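Local coordinates for replicase polyprotein 1a (Avian infectious bronchitis virus, PDB 3LD1), which is a fragment of coronavirus non-structural protein 2, a protein cleaved from the replicase polyprotein and still of unclear precise role in infection, at residues N247-A252 with G323-Y328; V293-M298 with S342-L347; Q307-P312 with H348-C353; I311-E316 with Y328-G333. The protein carries 3 engineered substitutions. All coordinates share one frame; numbering follows the deposited sequence.

All four contacts lie in the C-terminal, strand-rich part of the chain, beyond the helices that fill its middle. Interaction 1 opens first, at the loop after helix 232-243, and returns at G323-Y328, closing a loop that contains strands but no helix. Its span crosses those of interactions 2, 3 and 4. Interaction 2 runs from V293-M298 to S342-L347 and crosses interaction 3, which runs from Q307-P312 to H348-C353; both use strand 345-355. Interaction 4 falls within the span of interaction 2 and shares I311 and P312 with interaction 3. Together they join strands 291-298, 302-308, 325-332 and 345-355 of one curled sheet and fasten the 247-252 and 311-316 loops to it.

Interaction 1. Residues N247-A252 with G323-Y328; sequences NGFMGA and GGHLCY
F249 and G323 mark the nearest approach of the two backbones, yet their CA atoms stay 7.9 Å apart, so side chains do the joining. Segment 247-252 has no regular strand or long helix; a backbone hydrogen bond runs from G251 N to G248 O. The other segment starts with two glycines of positive phi, G323 and G324, and enters strand 325-332 at H325.

F249 reaches across because its CG stands anti to the backbone N (chi1 -180°), which carries the phenyl ring over the imidazole of H325. The two rings form a face-to-face stack with centroids 3.8 Å apart and planes turned by 19°. H325 ND1 lies above the middle of the phenyl ring, and its closest atom there is F249 CD1 at 3.4 Å. Seen from the histidine, F249 CG lies over the ring but toward its rim. H325 CB adds a CH-pi contact to the same phenyl face.

At the edge of that ring, near its plane, C327 SG comes within 3.7 Å of F249 CZ, a sulfur-aromatic contact. The extended chain of M250 brings CE to 3.7 Å from the same sulfur. Strand 335-342 lies against M250 through A338 and P340, and the ring of F282 also meets that of H325.

H325 ND1 donates to G323 O at 2.9 Å, with the oxygen 25° out of the imidazole plane. The chemistry is therefore one of ring faces and sulfur across the gap, while the imidazole's polar bond is spent within its own segment, where it restrains the rotation of the ring stacked on F249.

Interaction 2. Residues V293-M298 with S342-L347; sequences VVVRGM and SGNFAL
N344, third residue of a type II' turn from S342 to F345, meets V293. S342 opens this turn, in which S342 N bonds F345 O and F345 N bonds S342 O; G343, with its positive phi, takes the second position.

N344 then makes the main contact. Its carbonyl O receives V293 N at 3.0 Å in a nearly straight bond (171° at the hydrogen), with the donor tilted from the carbonyl plane. V293 holds CG2 in the crowded position between its own backbone N and carbonyl carbon, and from there CG2 lies 3.5 Å from the same N344 O. The asparagine side chain runs back along the other backbone: CB is 3.6 Å from V293 O, and ND2 passes the CG2 methyl of V295 at 3.5 Å. The asparagine and V295 side chains pass at a slant.

The CB of F345 points away from V293-M298, and the backbone N makes the distant contact with V293 CG2. A346 faces back, and its CB touches V293 CG1 at 3.8 Å.

V293 and A346 both rest on V313 and on Y328 of strand 325-332. The antiparallel pairing with strand 345-355 is carried on by backbone bonding of A346 with T291. Along its other edge, strand 291-298 runs parallel to strand 316-322, joined through V294 with G317 and R296 with G317, and strengthened by a salt bridge from R296 to E316.

Interaction 3. Residues Q307-P312 with H348-C353; sequences QKAEIP and HDVHCC
K308 lies alongside H351, both side chains pointing the same way, and can be followed outward along the imidazole. Its CB starts 3.7 Å from V350 O. With CG anti to the carbonyl carbon (chi1 -66°), the chain is laid over the ring: CG sits above the H351 face, 4.1 Å from the centroid and 18° off the normal, a CH-pi contact. CD carries the extended chain onward, CE comes to 3.8 Å from H351 NE2, and the ammonium NZ ends beyond the ring without touching it. The imidazole is steadied by ND1, which donates in the ring plane to D349 O at 2.7 Å; D349 is itself the centre of an inverse gamma turn.

Backbone bonds flank this pair. C352 N donates to Q307 O at 2.7 Å, nearly along the C=O axis, and A309 N donates to V350 O at 3.1 Å from above the carbonyl plane. V350 O takes a second hydrogen from a water that in turn accepts from E310 N, so two donors grip this one oxygen. On the side of Q307, the amide NE2 donates to C352 SG at 3.3 Å, the sulfur lying in the amide plane. A309 CB packs on V350 CG1 and C352 SG, while V350 CG2 meets I311 O.

The arrangement is the end of an antiparallel strand pair: K308 and H351 form a non-hydrogen-bonded pair near that end, strand 302-308 ends at K308, and the chain parts from its neighbour after the A309 N bond. Strand 335-342 flanks strand 345-355 too, with H351 bonded through its backbone to A338.

Interaction 4. Residues I311-E316 with Y328-G333; sequences IPVESE and YVFKSG
Two torsions aim the aromatic rings of strand 325-332 at the 311-316 loop: Y328 holds CG anti to its backbone N (chi1 179°), whereas F330 tucks CG between backbone N and carbonyl carbon (chi1 63°). The tyrosine hydroxyl thereby reaches the loop backbone, and Y328 OH donates to E314 O at 2.6 Å from above the carbonyl plane. V313 CG1 packs 3.8 Å from Y328 CE2, the two side chains crossing at a slant, and V313 also packs against A346 and V350.

The F330 ring lies against the loop, with E314 N over one face, toward the rim, and I311 CD1 abuts the edge in plane, 3.6 Å from F330 CE2. The bent E314 chain crosses the phenylalanine at about a right angle, CG pressing to 3.4 Å from F330 CD2. A water links the two backbones further out, donating to E316 O and accepting from K331 N. The E316 carboxylate points elsewhere, into a salt bridge with R296.

This is a connecting loop, leading into strand 316-322, laid over a curled sheet. The strand pairings run from 291-298 through 345-355, 335-342, 325-332 and 316-322 back to 291-298, a barrel-like closure.

Interaction 1. Residues N247-A252 with G323-Y328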
loop_
_atom_site.group_PDB
_atom_site.type_symbol
_atom_site.label_atom_id
_atom_site.label_comp_id
_atom_site.label_asym_id
_atom_site.label_seq_id
_atom_site.Cartn_x
_atom_site.Cartn_y
_atom_site.Cartn_z
ATOM N N ASN A 247 -1.041 -9.740 -26.943
ATOM C CA ASN A 247 0.406 -9.797 -27.153
ATOM C C ASN A 247 0.925 -9.005 -28.371
ATOM O O ASN A 247 0.245 -8.902 -29.386
ATOM C CB ASN A 247 0.816 -11.238 -27.260
ATOM C CG ASN A 247 0.870 -11.934 -25.900
ATOM O OD1 ASN A 247 0.576 -11.338 -24.868
ATOM N ND2 ASN A 247 1.293 -13.206 -25.895
ATOM N N GLY A 248 2.128 -8.434 -28.266
ATOM C CA GLY A 248 2.614 -7.394 -29.203
ATOM C C GLY A 248 4.111 -7.564 -29.469
ATOM O O GLY A 248 4.700 -8.648 -29.246
ATOM N N PHE A 249 4.752 -6.496 -29.926
ATOM C CA PHE A 249 6.165 -6.635 -30.286
ATOM C C PHE A 249 7.078 -7.126 -29.134
ATOM O O PHE A 249 6.949 -6.666 -28.037
ATOM C CB PHE A 249 6.667 -5.326 -30.869
ATOM C CG PHE A 249 8.094 -5.374 -31.275
ATOM C CD1 PHE A 249 8.452 -5.940 -32.485
ATOM C CD2 PHE A 249 9.076 -4.892 -30.439
ATOM C CE1 PHE A 249 9.729 -5.998 -32.849
ATOM C CE2 PHE A 249 10.405 -4.931 -30.818
ATOM C CZ PHE A 249 10.726 -5.461 -32.017
ATOM N N MET A 250 7.947 -8.096 -29.400
ATOM C CA MET A 250 8.880 -8.770 -28.464
ATOM C C MET A 250 8.233 -9.299 -27.197
ATOM O O MET A 250 8.894 -9.456 -26.159
ATOM C CB MET A 250 10.084 -7.878 -28.094
ATOM C CG MET A 250 11.134 -7.710 -29.127
ATOM S SD MET A 250 12.551 -6.863 -28.445
ATOM C CE MET A 250 13.815 -7.131 -29.655
ATOM N N GLY A 251 6.936 -9.513 -27.242
ATOM C CA GLY A 251 6.315 -10.330 -26.244
ATOM C C GLY A 251 5.708 -9.504 -25.166
ATOM O O GLY A 251 5.462 -9.997 -24.073
ATOM N N ALA A 252 5.441 -8.242 -25.457
ATOM C CA ALA A 252 4.818 -7.368 -24.477
ATOM C C ALA A 252 3.310 -7.355 -24.637
ATOM O O ALA A 252 2.788 -7.849 -25.635
ATOM C CB ALA A 252 5.351 -5.969 -24.649
ATOM N N GLY A 323 11.608 -5.381 -36.890
ATOM C CA GLY A 323 10.151 -5.319 -36.950
ATOM C C GLY A 323 9.663 -3.877 -36.825
ATOM O O GLY A 323 8.703 -3.612 -36.156
ATOM N N GLY A 324 10.359 -2.932 -37.419
ATOM C CA GLY A 324 9.901 -1.548 -37.453
ATOM C C GLY A 324 10.133 -0.743 -36.206
ATOM O O GLY A 324 9.682 0.398 -36.153
ATOM N N HIS A 325 10.821 -1.341 -35.230
ATOM C CA HIS A 325 11.107 -0.738 -33.920
ATOM C C HIS A 325 12.603 -0.612 -33.685
ATOM O O HIS A 325 13.375 -1.600 -33.911
ATOM C CB HIS A 325 10.667 -1.671 -32.794
ATOM C CG HIS A 325 9.194 -1.811 -32.670
ATOM N ND1 HIS A 325 8.465 -2.695 -33.443
ATOM C CD2 HIS A 325 8.304 -1.187 -31.860
ATOM C CE1 HIS A 325 7.182 -2.594 -33.133
ATOM N NE2 HIS A 325 7.055 -1.659 -32.204
ATOM N N LEU A 326 13.000 0.510 -33.096
ATOM C CA LEU A 326 14.394 0.771 -32.774
ATOM C C LEU A 326 14.756 -0.042 -31.563
ATOM O O LEU A 326 14.229 0.199 -30.455
ATOM C CB LEU A 326 14.642 2.220 -32.460
ATOM C CG LEU A 326 15.864 2.927 -33.039
ATOM C CD1 LEU A 326 16.303 4.058 -32.107
ATOM C CD2 LEU A 326 17.042 2.033 -33.339
ATOM N N CYS A 327 15.612 -1.054 -31.778
ATOM C CA CYS A 327 15.987 -1.940 -30.712
ATOM C C CYS A 327 17.472 -1.801 -30.401
ATOM O O CYS A 327 18.208 -1.117 -31.100
ATOM C CB CYS A 327 15.676 -3.379 -31.083
ATOM S SG CYS A 327 13.978 -3.810 -31.342
ATOM N N TYR A 328 17.885 -2.424 -29.315
ATOM C CA TYR A 328 19.263 -2.563 -28.931
ATOM C C TYR A 328 19.625 -3.959 -29.321
ATOM O O TYR A 328 18.837 -4.915 -29.151
ATOM C CB TYR A 328 19.370 -2.512 -27.440
ATOM C CG TYR A 328 20.774 -2.676 -26.892
ATOM C CD1 TYR A 328 21.720 -1.642 -27.026
ATOM C CD2 TYR A 328 21.157 -3.870 -26.211
ATOM C CE1 TYR A 328 22.997 -1.798 -26.520
ATOM C CE2 TYR A 328 22.432 -4.025 -25.693
ATOM C CZ TYR A 328 23.355 -2.989 -25.845
ATOM O OH TYR A 328 24.628 -3.093 -25.315
#

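Interaction 2. Residues V293-M298 with S342-L347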
loop_
_atom_site.group_PDB
_atom_site.type_symbol
_atom_site.label_atom_id
_atom_site.label_comp_id
_atom_site.label_asym_id
_atom_site.label_seq_id
_atom_site.Cartn_x
_atom_site.Cartn_y
_atom_site.Cartn_z
ATOM N N VAL A 293 23.245 0.856 -21.098
ATOM C CA VAL A 293 24.108 0.375 -22.146
ATOM C C VAL A 293 24.759 1.531 -22.953
ATOM O O VAL A 293 24.364 2.708 -22.769
ATOM C CB VAL A 293 23.326 -0.453 -23.133
ATOM C CG1 VAL A 293 22.856 -1.825 -22.497
ATOM C CG2 VAL A 293 22.196 0.423 -23.761
ATOM N N VAL A 294 25.730 1.173 -23.833
ATOM C CA VAL A 294 26.264 2.071 -24.857
ATOM C C VAL A 294 25.900 1.688 -26.270
ATOM O O VAL A 294 26.114 0.570 -26.677
ATOM C CB VAL A 294 27.813 2.050 -24.861
ATOM C CG1 VAL A 294 28.377 2.952 -25.984
ATOM C CG2 VAL A 294 28.403 2.368 -23.428
ATOM N N VAL A 295 25.444 2.631 -27.076
ATOM C CA VAL A 295 25.042 2.276 -28.386
ATOM C C VAL A 295 26.084 2.847 -29.261
ATOM O O VAL A 295 26.126 4.059 -29.422
ATOM C CB VAL A 295 23.653 2.956 -28.717
ATOM C CG1 VAL A 295 22.996 2.421 -30.008
ATOM C CG2 VAL A 295 22.686 2.752 -27.594
ATOM N N ARG A 296 26.908 2.006 -29.885
ATOM C CA ARG A 296 28.053 2.526 -30.732
ATOM C C ARG A 296 27.573 3.189 -31.967
ATOM O O ARG A 296 28.220 4.141 -32.403
ATOM C CB ARG A 296 29.061 1.438 -31.156
ATOM C CG ARG A 296 29.808 0.816 -29.977
ATOM C CD ARG A 296 29.738 -0.711 -29.989
ATOM N NE ARG A 296 30.629 -1.286 -28.992
ATOM C CZ ARG A 296 31.869 -1.747 -29.233
ATOM N NH1 ARG A 296 32.393 -1.712 -30.468
ATOM N NH2 ARG A 296 32.587 -2.260 -28.230
ATOM N N GLY A 297 26.485 2.677 -32.564
ATOM C CA GLY A 297 25.942 3.191 -33.846
ATOM C C GLY A 297 24.865 2.208 -34.301
ATOM O O GLY A 297 24.506 1.222 -33.588
ATOM N N MET A 298 24.313 2.470 -35.490
ATOM C CA MET A 298 23.244 1.616 -36.082
ATOM C C MET A 298 23.921 0.581 -36.915
ATOM O O MET A 298 24.841 0.929 -37.634
ATOM C CB MET A 298 22.356 2.385 -37.076
ATOM C CG MET A 298 21.058 1.634 -37.428
ATOM S SD MET A 298 19.830 1.651 -36.053
ATOM C CE MET A 298 19.295 3.376 -36.267
ATOM N N SER A 342 15.224 2.142 -24.660
ATOM C CA SER A 342 14.719 3.507 -24.464
ATOM C C SER A 342 15.929 4.384 -24.168
ATOM O O SER A 342 16.604 4.156 -23.139
ATOM C CB SER A 342 13.777 3.470 -23.280
ATOM O OG SER A 342 13.531 4.762 -22.779
ATOM N N GLY A 343 16.254 5.346 -25.057
ATOM C CA GLY A 343 17.471 6.174 -24.871
ATOM C C GLY A 343 18.644 5.184 -24.821
ATOM O O GLY A 343 18.893 4.476 -25.806
ATOM N N ASN A 344 19.305 5.073 -23.650
ATOM C CA ASN A 344 20.492 4.253 -23.381
ATOM C C ASN A 344 20.148 3.245 -22.309
ATOM O O ASN A 344 20.968 2.791 -21.517
ATOM C CB ASN A 344 21.679 5.099 -22.904
ATOM C CG ASN A 344 22.420 5.856 -24.058
ATOM O OD1 ASN A 344 22.898 6.964 -23.883
ATOM N ND2 ASN A 344 22.529 5.247 -25.192
ATOM N N PHE A 345 18.894 2.911 -22.244
ATOM C CA PHE A 345 18.450 1.947 -21.279
ATOM C C PHE A 345 17.919 0.678 -22.069
ATOM O O PHE A 345 17.090 0.781 -23.007
ATOM C CB PHE A 345 17.407 2.598 -20.387
ATOM C CG PHE A 345 17.200 1.874 -19.069
ATOM C CD1 PHE A 345 16.074 1.119 -18.850
ATOM C CD2 PHE A 345 18.141 1.960 -18.052
ATOM C CE1 PHE A 345 15.884 0.446 -17.610
ATOM C CE2 PHE A 345 17.970 1.299 -16.860
ATOM C CZ PHE A 345 16.827 0.557 -16.641
ATOM N N ALA A 346 18.433 -0.495 -21.732
ATOM C CA ALA A 346 17.999 -1.698 -22.413
ATOM C C ALA A 346 17.206 -2.494 -21.422
ATOM O O ALA A 346 17.590 -2.633 -20.225
ATOM C CB ALA A 346 19.168 -2.503 -22.907
ATOM N N LEU A 347 16.084 -2.994 -21.879
ATOM C CA LEU A 347 15.249 -3.812 -21.005
ATOM C C LEU A 347 15.620 -5.273 -21.132
ATOM O O LEU A 347 16.268 -5.650 -22.090
ATOM C CB LEU A 347 13.851 -3.672 -21.495
ATOM C CG LEU A 347 12.905 -2.623 -20.936
ATOM C CD1 LEU A 347 13.502 -1.253 -20.411
ATOM C CD2 LEU A 347 11.922 -2.417 -21.985
#

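Interaction 3. Residues Q307-P312 with H348-C353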
loop_
_atom_site.group_PDB
_atom_site.type_symbol
_atom_site.label_atom_id
_atom_site.label_comp_id
_atom_site.label_asym_id
_atom_site.label_seq_id
_atom_site.Cartn_x
_atom_site.Cartn_y
_atom_site.Cartn_z
ATOM N N GLN A 307 11.999 -15.557 -30.597
ATOM C CA GLN A 307 12.592 -16.499 -29.616
ATOM C C GLN A 307 13.557 -15.910 -28.576
ATOM O O GLN A 307 14.506 -15.188 -28.913
ATOM C CB GLN A 307 13.248 -17.633 -30.366
ATOM C CG GLN A 307 14.538 -18.137 -29.809
ATOM C CD GLN A 307 15.159 -19.129 -30.769
ATOM O OE1 GLN A 307 14.443 -19.802 -31.532
ATOM N NE2 GLN A 307 16.496 -19.218 -30.768
ATOM N N LYS A 308 13.319 -16.266 -27.324
ATOM C CA LYS A 308 13.896 -15.581 -26.158
ATOM C C LYS A 308 15.166 -16.273 -25.674
ATOM O O LYS A 308 15.334 -17.480 -25.884
ATOM C CB LYS A 308 12.849 -15.525 -25.031
ATOM C CG LYS A 308 11.657 -14.642 -25.391
ATOM C CD LYS A 308 10.322 -15.013 -24.738
ATOM C CE LYS A 308 9.229 -14.262 -25.537
ATOM N NZ LYS A 308 7.858 -14.233 -24.940
ATOM N N ALA A 309 16.051 -15.541 -25.003
ATOM C CA ALA A 309 17.352 -16.112 -24.595
ATOM C C ALA A 309 17.580 -16.231 -23.107
ATOM O O ALA A 309 18.242 -17.194 -22.618
ATOM C CB ALA A 309 18.552 -15.370 -25.241
ATOM N N GLU A 310 17.072 -15.271 -22.358
ATOM C CA GLU A 310 17.285 -15.393 -20.924
ATOM C C GLU A 310 18.767 -15.334 -20.696
ATOM O O GLU A 310 19.354 -16.325 -20.241
ATOM C CB GLU A 310 16.801 -16.772 -20.408
ATOM C CG GLU A 310 16.467 -16.738 -18.970
ATOM C CD GLU A 310 15.512 -15.597 -18.710
ATOM O OE1 GLU A 310 15.980 -14.419 -18.694
ATOM O OE2 GLU A 310 14.288 -15.864 -18.576
ATOM N N ILE A 311 19.382 -14.206 -21.045
ATOM C CA ILE A 311 20.798 -14.015 -20.758
ATOM C C ILE A 311 21.036 -12.543 -20.501
ATOM O O ILE A 311 20.232 -11.688 -20.929
ATOM C CB ILE A 311 21.777 -14.540 -21.895
ATOM C CG1 ILE A 311 21.614 -13.776 -23.191
ATOM C CG2 ILE A 311 21.657 -16.036 -22.148
ATOM C CD1 ILE A 311 22.647 -12.780 -23.300
ATOM N N PRO A 312 22.133 -12.251 -19.799
ATOM C CA PRO A 312 22.617 -10.911 -19.563
ATOM C C PRO A 312 22.640 -10.019 -20.811
ATOM O O PRO A 312 23.138 -10.404 -21.894
ATOM C CB PRO A 312 24.035 -11.151 -19.035
ATOM C CG PRO A 312 23.902 -12.428 -18.240
ATOM C CD PRO A 312 22.964 -13.258 -19.105
ATOM N N HIS A 348 15.205 -6.126 -20.205
ATOM C CA HIS A 348 15.732 -7.481 -20.321
ATOM C C HIS A 348 14.870 -8.475 -21.173
ATOM O O HIS A 348 14.993 -9.698 -20.991
ATOM C CB HIS A 348 16.037 -8.066 -18.948
ATOM C CG HIS A 348 16.911 -7.207 -18.100
ATOM N ND1 HIS A 348 16.789 -7.164 -16.730
ATOM C CD2 HIS A 348 17.932 -6.384 -18.411
ATOM C CE1 HIS A 348 17.703 -6.351 -16.229
ATOM N NE2 HIS A 348 18.390 -5.843 -17.234
ATOM N N ASP A 349 14.030 -8.001 -22.102
ATOM C CA ASP A 349 13.314 -8.967 -22.906
ATOM C C ASP A 349 14.089 -9.520 -24.092
ATOM O O ASP A 349 13.723 -9.297 -25.256
ATOM C CB ASP A 349 11.971 -8.440 -23.300
ATOM C CG ASP A 349 11.201 -7.987 -22.100
ATOM O OD1 ASP A 349 11.593 -6.953 -21.557
ATOM O OD2 ASP A 349 10.249 -8.671 -21.662
ATOM N N VAL A 350 15.144 -10.275 -23.783
ATOM C CA VAL A 350 16.123 -10.595 -24.773
ATOM C C VAL A 350 15.593 -11.591 -25.810
ATOM O O VAL A 350 15.108 -12.637 -25.448
ATOM C CB VAL A 350 17.431 -11.101 -24.128
ATOM C CG1 VAL A 350 18.483 -11.341 -25.234
ATOM C CG2 VAL A 350 17.987 -10.089 -23.161
ATOM N N HIS A 351 15.683 -11.237 -27.100
ATOM C CA HIS A 351 15.399 -12.178 -28.190
ATOM C C HIS A 351 16.655 -12.567 -29.017
ATOM O O HIS A 351 17.577 -11.771 -29.175
ATOM C CB HIS A 351 14.295 -11.610 -29.082
ATOM C CG HIS A 351 12.944 -11.507 -28.411
ATOM N ND1 HIS A 351 12.722 -10.731 -27.295
ATOM C CD2 HIS A 351 11.740 -12.072 -28.715
ATOM C CE1 HIS A 351 11.448 -10.836 -26.930
ATOM N NE2 HIS A 351 10.835 -11.667 -27.756
ATOM N N CYS A 352 16.686 -13.782 -29.569
ATOM C CA CYS A 352 17.790 -14.187 -30.412
ATOM C C CYS A 352 17.721 -13.527 -31.751
ATOM O O CYS A 352 16.612 -13.274 -32.278
ATOM C CB CYS A 352 17.741 -15.666 -30.671
ATOM S SG CYS A 352 17.737 -16.644 -29.195
ATOM N N CYS A 353 18.922 -13.313 -32.305
ATOM C CA CYS A 353 19.124 -12.862 -33.696
ATOM C C CYS A 353 20.039 -13.780 -34.587
ATOM O O CYS A 353 20.903 -14.523 -34.086
ATOM C CB CYS A 353 19.730 -11.432 -33.669
ATOM S SG CYS A 353 18.562 -10.096 -33.089
HETATM O O HOH W 1 14.853 -13.241 -22.581
#

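Interaction 4. Residues I311-E316 with Y328-G333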
loop_
_atom_site.group_PDB
_atom_site.type_symbol
_atom_site.label_atom_id
_atom_site.label_comp_id
_atom_site.label_asym_id
_atom_site.label_seq_id
_atom_site.Cartn_x
_atom_site.Cartn_y
_atom_site.Cartn_z
ATOM N N ILE A 311 19.382 -14.206 -21.045
ATOM C CA ILE A 311 20.798 -14.015 -20.758
ATOM C C ILE A 311 21.036 -12.543 -20.501
ATOM O O ILE A 311 20.232 -11.688 -20.929
ATOM C CB ILE A 311 21.777 -14.540 -21.895
ATOM C CG1 ILE A 311 21.614 -13.776 -23.191
ATOM C CG2 ILE A 311 21.657 -16.036 -22.148
ATOM C CD1 ILE A 311 22.647 -12.780 -23.300
ATOM N N PRO A 312 22.133 -12.251 -19.799
ATOM C CA PRO A 312 22.617 -10.911 -19.563
ATOM C C PRO A 312 22.640 -10.019 -20.811
ATOM O O PRO A 312 23.138 -10.404 -21.894
ATOM C CB PRO A 312 24.035 -11.151 -19.035
ATOM C CG PRO A 312 23.902 -12.428 -18.240
ATOM C CD PRO A 312 22.964 -13.258 -19.105
ATOM N N VAL A 313 22.059 -8.841 -20.644
ATOM C CA VAL A 313 22.257 -7.819 -21.587
ATOM C C VAL A 313 23.712 -7.290 -21.524
ATOM O O VAL A 313 24.158 -6.869 -20.479
ATOM C CB VAL A 313 21.254 -6.698 -21.347
ATOM C CG1 VAL A 313 21.591 -5.487 -22.244
ATOM C CG2 VAL A 313 19.822 -7.223 -21.601
ATOM N N GLU A 314 24.434 -7.293 -22.643
ATOM C CA GLU A 314 25.753 -6.743 -22.687
ATOM C C GLU A 314 25.638 -5.231 -22.648
ATOM O O GLU A 314 24.728 -4.649 -23.269
ATOM C CB GLU A 314 26.478 -7.225 -23.953
ATOM C CG GLU A 314 26.809 -8.730 -23.942
ATOM C CD GLU A 314 27.577 -9.163 -22.622
ATOM O OE1 GLU A 314 28.692 -8.630 -22.371
ATOM O OE2 GLU A 314 27.049 -9.988 -21.815
ATOM N N SER A 315 26.577 -4.604 -21.940
ATOM C CA SER A 315 26.567 -3.155 -21.700
ATOM C C SER A 315 27.070 -2.279 -22.876
ATOM O O SER A 315 26.946 -1.027 -22.816
ATOM C CB SER A 315 27.339 -2.828 -20.425
ATOM O OG SER A 315 28.729 -2.987 -20.647
ATOM N N GLU A 316 27.598 -2.915 -23.941
ATOM C CA GLU A 316 27.922 -2.184 -25.174
ATOM C C GLU A 316 27.395 -2.941 -26.333
ATOM O O GLU A 316 27.534 -4.178 -26.387
ATOM C CB GLU A 316 29.437 -2.052 -25.401
ATOM C CG GLU A 316 30.176 -1.250 -24.327
ATOM C CD GLU A 316 31.467 -0.680 -24.837
ATOM O OE1 GLU A 316 31.723 -0.654 -26.069
ATOM O OE2 GLU A 316 32.231 -0.219 -23.987
ATOM N N TYR A 328 17.885 -2.424 -29.315
ATOM C CA TYR A 328 19.263 -2.563 -28.931
ATOM C C TYR A 328 19.625 -3.959 -29.321
ATOM O O TYR A 328 18.837 -4.915 -29.151
ATOM C CB TYR A 328 19.370 -2.512 -27.440
ATOM C CG TYR A 328 20.774 -2.676 -26.892
ATOM C CD1 TYR A 328 21.720 -1.642 -27.026
ATOM C CD2 TYR A 328 21.157 -3.870 -26.211
ATOM C CE1 TYR A 328 22.997 -1.798 -26.520
ATOM C CE2 TYR A 328 22.432 -4.025 -25.693
ATOM C CZ TYR A 328 23.355 -2.989 -25.845
ATOM O OH TYR A 328 24.628 -3.093 -25.315
ATOM N N VAL A 329 20.862 -4.086 -29.771
ATOM C CA VAL A 329 21.325 -5.291 -30.371
ATOM C C VAL A 329 22.763 -5.461 -29.811
ATOM O O VAL A 329 23.551 -4.505 -29.737
ATOM C CB VAL A 329 21.127 -5.092 -31.907
ATOM C CG1 VAL A 329 22.357 -4.604 -32.661
ATOM C CG2 VAL A 329 20.503 -6.194 -32.505
ATOM N N PHE A 330 23.087 -6.668 -29.364
ATOM C CA PHE A 330 24.399 -6.948 -28.862
ATOM C C PHE A 330 24.876 -8.331 -29.281
ATOM O O PHE A 330 24.071 -9.175 -29.581
ATOM C CB PHE A 330 24.427 -6.798 -27.340
ATOM C CG PHE A 330 23.554 -7.756 -26.580
ATOM C CD1 PHE A 330 22.224 -7.468 -26.355
ATOM C CD2 PHE A 330 24.098 -8.893 -25.994
ATOM C CE1 PHE A 330 21.424 -8.314 -25.573
ATOM C CE2 PHE A 330 23.324 -9.772 -25.195
ATOM C CZ PHE A 330 21.984 -9.484 -25.003
ATOM N N LYS A 331 26.201 -8.531 -29.268
ATOM C CA LYS A 331 26.908 -9.784 -29.585
ATOM C C LYS A 331 27.417 -10.493 -28.295
ATOM O O LYS A 331 27.905 -9.867 -27.369
ATOM C CB LYS A 331 28.091 -9.443 -30.501
ATOM C CG LYS A 331 28.589 -10.563 -31.431
ATOM C CD LYS A 331 29.928 -10.226 -32.154
ATOM C CE LYS A 331 30.428 -11.484 -32.991
ATOM N NZ LYS A 331 31.810 -11.371 -33.551
ATOM N N SER A 332 27.285 -11.808 -28.242
ATOM C CA SER A 332 27.577 -12.581 -27.045
ATOM C C SER A 332 28.253 -13.892 -27.456
ATOM O O SER A 332 27.563 -14.872 -27.821
ATOM C CB SER A 332 26.285 -12.872 -26.297
ATOM O OG SER A 332 26.545 -12.905 -24.923
ATOM N N GLY A 333 29.594 -13.887 -27.430
ATOM C CA GLY A 333 30.338 -14.904 -28.119
ATOM C C GLY A 333 30.135 -14.721 -29.619
ATOM O O GLY A 333 30.360 -13.605 -30.193
HETATM O O HOH W 2 28.347 -6.386 -28.272
#